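Side-chain contacts in multi-copper Oxidase CueO (Ochrobactrum, PDB 6EVG), which oxidises lignin model compounds and lignosulfonate as a laccase-like multicopper oxidase, with copper as its redox metal: residues A[37-42]-A[88-93]; A[176-179]-A[185-188]. One frame throughout, in Å; residues are numbered along the deposited sequence.

Contact 1. Residues A[37-42]-A[88-93]; sequences VKLKVQ and TTLHWH
Leu39 and Trp92 each turn CG beside the backbone N and anti to the carbonyl carbon (chi1 -58° and -48°), and from opposite directions they bring a methyl and an indole edge together. Leu39 CD1 arrives at the edge of the indole, near its plane, 4.0 Å from Trp92 CH2 and 4.1 Å from Trp92 CZ3. The six-membered end of the ring is thus the part that meets the leucine, while Trp92 NE1 lies on the far side and is hydrogen-bonded to Leu101 O. A wide apolar surface with a single N-H suits this place, since its one polar atom has the carbonyl of Leu101 as acceptor. The same Leu39 CD1 also meets Leu90 CD1 at 4.4 Å, a looser methyl-to-methyl contact. Further along, Val41 CG1 rests 4.2 Å from Thr88 CG2. The threonine turns its methyl to the valine and gives OG1 to Gln141, which is why a residue with one apolar and one polar branch fits there. No hydrogen bond crosses between the two segments, and their direct contact is apolar.

Strand alternation explains the sequence of 37-42: Leu39 and Val41 face the interior, whereas Lys38 and Lys40 extend into solvent. Segment 88-93 carries His91-Trp92-His93, a His-X-His sequence of the kind that in multicopper oxidases supplies ligands to the trinuclear copper centre.

Strand 36-46 belongs to one sheet and strand 91-93 is an outermost strand of the other, so these side chains fill the inside of a cupredoxin-type β-sandwich. Ile59 of strand 54-59 and Phe130 of strand 126-131 pack on both Leu39 and Leu90, bridging the two sides, and strand 75-82 lays Leu78 and Val80 against Trp92.

Contact 2. Residues A[176-179]-A[185-188]; sequences QDRR and KVYE
Arg179 NH1 is gripped by two partners, a salt bridge to Asp193 OD2 and a water that leads across to Glu188. This water lies in plane at the edge of the guanidinium, 2.9 Å from Arg179 NH1, and donates to Glu188 O at 2.8 Å. Directly, Arg179 NH1 and Glu188 O are 4.2 Å apart, too far for a bond, so the water fills the step. It is the backbone carbonyl of Glu188 that is used here, as its carboxylate leads away from segment 176-179. Arg199 O holds Arg179 NH2 as well, and together these partners should fix the rotation of the planar group. A long, multiply donating side chain suits this exposed position, where acceptors lie in several directions.

A second water makes another link deeper in. It donates to Val186 O at 2.8 Å and receives only a weak bond from Arg179 N. The same water sits over one face of the Arg178 guanidinium, displaced toward its rim. Arg178 reaches this place by folding: chi2 and chi3 (-66° and -61°) both bend the chain, and Arg178 NH2 ends 3.5 Å from Val186 CB and 3.6 Å from Val186 CG1. The guanidinium meets the valine obliquely, in van der Waals contact, while its NH2 is hydrogen-bonded to Val180 O. Branching at CB suits Val186 to this place, because CB and its methyl CG1 together offer a short apolar surface to Arg178 NH2, and Leu144 of helix 138-144 packs against the valine too.

Taken together, the pieces form a water-bridged connection, packed on helix 138-144, that leads from the end of strand 170-178 towards helix 191-196 in a cupredoxin-type domain of a multicopper oxidase.

In the fold
Starting from the N terminus, strand 36-46 supplies the first half of contact 1, and the chain runs through strands 54-59, 67-71 and 75-82 before segment 88-93 closes this loop of 45 residues across the two sheets of the first cupredoxin unit. Contact 2 follows in series, neither nested nor crossed: segment 176-179 runs off the end of strand 170-178, and after five intervening residues 185-188 closes a short loop ahead of helix 191-196. Their centres are 21 Å apart and they do not touch. Helix 138-144 links the surroundings, since Gln141 meets Thr88 and Leu144 meets Val186. Tyr187 further bonds Glu494, beside the copper ligand His495 in the C-terminal part.

Contact 1. Residues A[37-42]-A[88-93]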
loop_
_atom_site.group_PDB
_atom_site.type_symbol
_atom_site.label_atom_id
_atom_site.label_comp_id
_atom_site.label_asym_id
_atom_site.label_seq_id
_atom_site.Cartn_x
_atom_site.Cartn_y
_atom_site.Cartn_z
ATOM N N VAL A 37 18.517 5.144 -9.824
ATOM C CA VAL A 37 17.316 5.914 -9.498
ATOM C C VAL A 37 17.604 6.677 -8.215
ATOM O O VAL A 37 17.824 6.049 -7.177
ATOM C CB VAL A 37 16.111 4.984 -9.344
ATOM C CG1 VAL A 37 14.888 5.758 -8.807
ATOM C CG2 VAL A 37 15.749 4.318 -10.658
ATOM N N LYS A 38 17.545 8.003 -8.270
ATOM C CA LYS A 38 17.847 8.833 -7.112
ATOM C C LYS A 38 16.578 9.276 -6.384
ATOM O O LYS A 38 15.646 9.819 -7.004
ATOM C CB LYS A 38 18.647 10.050 -7.574
ATOM C CG LYS A 38 20.019 9.745 -8.127
ATOM C CD LYS A 38 20.823 10.958 -8.622
ATOM C CE LYS A 38 22.084 10.491 -9.306
ATOM N NZ LYS A 38 22.865 11.671 -9.719
ATOM N N LEU A 39 16.537 9.002 -5.067
ATOM C CA LEU A 39 15.358 9.283 -4.224
ATOM C C LEU A 39 15.811 10.026 -2.990
ATOM O O LEU A 39 16.489 9.481 -2.143
ATOM C CB LEU A 39 14.706 7.969 -3.797
ATOM C CG LEU A 39 14.262 7.053 -4.947
ATOM C CD1 LEU A 39 13.877 5.665 -4.382
ATOM C CD2 LEU A 39 13.072 7.659 -5.700
ATOM N N LYS A 40 15.420 11.285 -2.834
ATOM C CA LYS A 40 15.856 12.124 -1.736
ATOM C C LYS A 40 14.653 12.417 -0.839
ATOM O O LYS A 40 13.698 13.088 -1.254
ATOM C CB LYS A 40 16.490 13.415 -2.235
ATOM C CG LYS A 40 16.983 14.299 -1.058
ATOM C CD LYS A 40 17.569 15.604 -1.520
ATOM C CE LYS A 40 17.915 16.528 -0.350
ATOM N NZ LYS A 40 18.595 17.719 -0.930
ATOM N N VAL A 41 14.724 11.936 0.393
ATOM C CA VAL A 41 13.661 12.161 1.390
ATOM C C VAL A 41 13.910 13.525 2.025
ATOM O O VAL A 41 15.048 13.832 2.444
ATOM C CB VAL A 41 13.654 11.022 2.433
ATOM C CG1 VAL A 41 12.515 11.243 3.385
ATOM C CG2 VAL A 41 13.585 9.653 1.738
ATOM N N GLN A 42 12.869 14.347 2.138
ATOM C CA GLN A 42 13.032 15.712 2.540
ATOM C C GLN A 42 11.763 16.282 3.146
ATOM O O GLN A 42 10.671 15.875 2.777
ATOM C CB GLN A 42 13.443 16.575 1.335
ATOM C CG GLN A 42 12.412 16.508 0.203
ATOM C CD GLN A 42 12.969 17.025 -1.121
ATOM O OE1 GLN A 42 12.704 18.174 -1.480
ATOM N NE2 GLN A 42 13.687 16.197 -1.867
ATOM N N THR A 88 15.514 7.879 8.770
ATOM C CA THR A 88 14.367 7.392 7.994
ATOM C C THR A 88 14.777 6.083 7.312
ATOM O O THR A 88 15.938 5.680 7.343
ATOM C CB THR A 88 13.887 8.462 7.001
ATOM O OG1 THR A 88 12.591 8.111 6.512
ATOM C CG2 THR A 88 14.782 8.596 5.790
ATOM N N THR A 89 13.801 5.462 6.624
ATOM C CA THR A 89 14.051 4.278 5.842
ATOM C C THR A 89 13.066 4.267 4.668
ATOM O O THR A 89 12.106 5.037 4.704
ATOM C CB THR A 89 13.778 2.951 6.677
ATOM O OG1 THR A 89 12.403 2.947 7.153
ATOM C CG2 THR A 89 14.691 2.744 7.834
ATOM N N LEU A 90 13.299 3.381 3.722
ATOM C CA LEU A 90 12.242 3.030 2.751
ATOM C C LEU A 90 12.126 1.510 2.712
ATOM O O LEU A 90 13.131 0.810 2.515
ATOM C CB LEU A 90 12.499 3.577 1.358
ATOM C CG LEU A 90 12.461 5.099 1.256
ATOM C CD1 LEU A 90 12.884 5.573 -0.116
ATOM C CD2 LEU A 90 11.080 5.680 1.574
ATOM N N HIS A 91 10.900 1.013 2.885
ATOM C CA HIS A 91 10.531 -0.375 2.631
ATOM C C HIS A 91 9.980 -0.485 1.205
ATOM O O HIS A 91 9.096 0.282 0.832
ATOM C CB HIS A 91 9.468 -0.829 3.673
ATOM C CG HIS A 91 8.700 -2.059 3.358
ATOM N ND1 HIS A 91 9.262 -3.238 2.947
ATOM C CD2 HIS A 91 7.356 -2.300 3.465
ATOM C CE1 HIS A 91 8.274 -4.137 2.766
ATOM N NE2 HIS A 91 7.120 -3.589 3.096
ATOM N N TRP A 92 10.542 -1.421 0.454
ATOM C CA TRP A 92 10.168 -1.663 -0.939
ATOM C C TRP A 92 8.962 -2.628 -0.894
ATOM O O TRP A 92 9.101 -3.851 -0.982
ATOM C CB TRP A 92 11.340 -2.228 -1.741
ATOM C CG TRP A 92 12.630 -1.522 -1.586
ATOM C CD1 TRP A 92 13.771 -2.070 -1.127
ATOM C CD2 TRP A 92 12.933 -0.155 -1.912
ATOM N NE1 TRP A 92 14.781 -1.145 -1.088
ATOM C CE2 TRP A 92 14.305 0.055 -1.548
ATOM C CE3 TRP A 92 12.218 0.922 -2.456
ATOM C CZ2 TRP A 92 14.920 1.292 -1.718
ATOM C CZ3 TRP A 92 12.833 2.140 -2.601
ATOM C CH2 TRP A 92 14.185 2.316 -2.227
ATOM N N HIS A 93 7.791 -2.028 -0.711
ATOM C CA HIS A 93 6.505 -2.717 -0.426
ATOM C C HIS A 93 5.953 -3.317 -1.718
ATOM O O HIS A 93 5.333 -2.631 -2.518
ATOM C CB HIS A 93 5.589 -1.697 0.218
ATOM C CG HIS A 93 4.339 -2.249 0.829
ATOM N ND1 HIS A 93 3.820 -1.677 1.987
ATOM C CD2 HIS A 93 3.497 -3.212 0.390
ATOM C CE1 HIS A 93 2.671 -2.296 2.237
ATOM N NE2 HIS A 93 2.441 -3.219 1.297
#

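Contact 2. Residues A[176-179]-A[185-188]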
loop_
_atom_site.group_PDB
_atom_site.type_symbol
_atom_site.label_atom_id
_atom_site.label_comp_id
_atom_site.label_asym_id
_atom_site.label_seq_id
_atom_site.Cartn_x
_atom_site.Cartn_y
_atom_site.Cartn_z
ATOM N N GLN A 176 -5.759 9.079 0.232
ATOM C CA GLN A 176 -5.349 9.370 1.604
ATOM C C GLN A 176 -6.401 10.249 2.273
ATOM O O GLN A 176 -7.386 10.678 1.655
ATOM C CB GLN A 176 -3.965 10.009 1.676
ATOM C CG GLN A 176 -2.867 9.138 1.133
ATOM C CD GLN A 176 -1.550 9.848 1.030
ATOM O OE1 GLN A 176 -1.446 10.921 0.384
ATOM N NE2 GLN A 176 -0.511 9.261 1.654
ATOM N N ASP A 177 -6.218 10.514 3.557
ATOM C CA ASP A 177 -7.032 11.436 4.300
ATOM C C ASP A 177 -6.200 12.337 5.190
ATOM O O ASP A 177 -5.031 12.053 5.465
ATOM C CB ASP A 177 -8.160 10.748 5.087
ATOM C CG ASP A 177 -7.760 9.815 6.207
ATOM O OD1 ASP A 177 -6.596 9.392 6.243
ATOM O OD2 ASP A 177 -8.660 9.478 7.064
ATOM N N ARG A 178 -6.768 13.459 5.582
ATOM C CA ARG A 178 -6.079 14.479 6.328
ATOM C C ARG A 178 -7.007 15.076 7.398
ATOM O O ARG A 178 -8.135 15.473 7.119
ATOM C CB ARG A 178 -5.706 15.663 5.423
ATOM C CG ARG A 178 -4.713 15.345 4.327
ATOM C CD ARG A 178 -3.322 14.977 4.866
ATOM N NE ARG A 178 -2.763 16.070 5.614
ATOM C CZ ARG A 178 -1.465 16.158 5.908
ATOM N NH1 ARG A 178 -0.651 15.201 5.587
ATOM N NH2 ARG A 178 -1.008 17.265 6.511
ATOM N N ARG A 179 -6.482 15.176 8.631
ATOM C CA ARG A 179 -7.097 15.995 9.667
ATOM C C ARG A 179 -6.737 17.475 9.469
ATOM O O ARG A 179 -7.550 18.335 9.815
ATOM C CB ARG A 179 -6.700 15.487 11.052
ATOM C CG ARG A 179 -7.324 16.194 12.218
ATOM C CD ARG A 179 -7.139 15.524 13.544
ATOM N NE ARG A 179 -7.719 14.177 13.512
ATOM C CZ ARG A 179 -7.527 13.217 14.420
ATOM N NH1 ARG A 179 -6.805 13.473 15.493
ATOM N NH2 ARG A 179 -8.061 12.030 14.268
ATOM N N LYS A 185 1.072 21.682 12.714
ATOM C CA LYS A 185 0.742 20.544 13.621
ATOM C C LYS A 185 -0.177 19.633 12.855
ATOM O O LYS A 185 -1.399 19.804 12.900
ATOM C CB LYS A 185 0.120 21.060 14.920
ATOM C CG LYS A 185 1.051 21.906 15.736
ATOM C CD LYS A 185 0.341 22.293 17.020
ATOM C CE LYS A 185 1.229 23.006 17.990
ATOM N NZ LYS A 185 0.350 23.339 19.161
ATOM N N VAL A 186 0.403 18.734 12.056
ATOM C CA VAL A 186 -0.373 17.956 11.097
ATOM C C VAL A 186 -0.714 16.544 11.597
ATOM O O VAL A 186 -1.735 15.985 11.177
ATOM C CB VAL A 186 0.287 17.894 9.717
ATOM C CG1 VAL A 186 0.396 19.282 9.123
ATOM C CG2 VAL A 186 1.646 17.216 9.748
ATOM N N TYR A 187 0.128 15.956 12.447
ATOM C CA TYR A 187 -0.071 14.594 12.954
ATOM C C TYR A 187 0.076 14.588 14.450
ATOM O O TYR A 187 1.175 14.574 14.969
ATOM C CB TYR A 187 0.887 13.593 12.306
ATOM C CG TYR A 187 0.687 12.163 12.798
ATOM C CD1 TYR A 187 -0.438 11.435 12.467
ATOM C CD2 TYR A 187 1.577 11.568 13.691
ATOM C CE1 TYR A 187 -0.673 10.173 12.987
ATOM C CE2 TYR A 187 1.370 10.338 14.215
ATOM C CZ TYR A 187 0.237 9.622 13.881
ATOM O OH TYR A 187 0.003 8.393 14.471
ATOM N N GLU A 188 -1.066 14.719 15.144
ATOM C CA GLU A 188 -1.102 14.861 16.577
ATOM C C GLU A 188 -2.105 13.857 17.146
ATOM O O GLU A 188 -3.238 14.224 17.590
ATOM C CB GLU A 188 -1.496 16.298 16.964
ATOM C CG GLU A 188 -0.567 17.329 16.392
ATOM C CD GLU A 188 0.803 17.320 17.000
ATOM O OE1 GLU A 188 0.902 17.026 18.196
ATOM O OE2 GLU A 188 1.795 17.667 16.261
HETATM O O HOH W 1 -3.600 15.537 9.079
HETATM O O HOH W 2 -5.417 15.768 16.679
#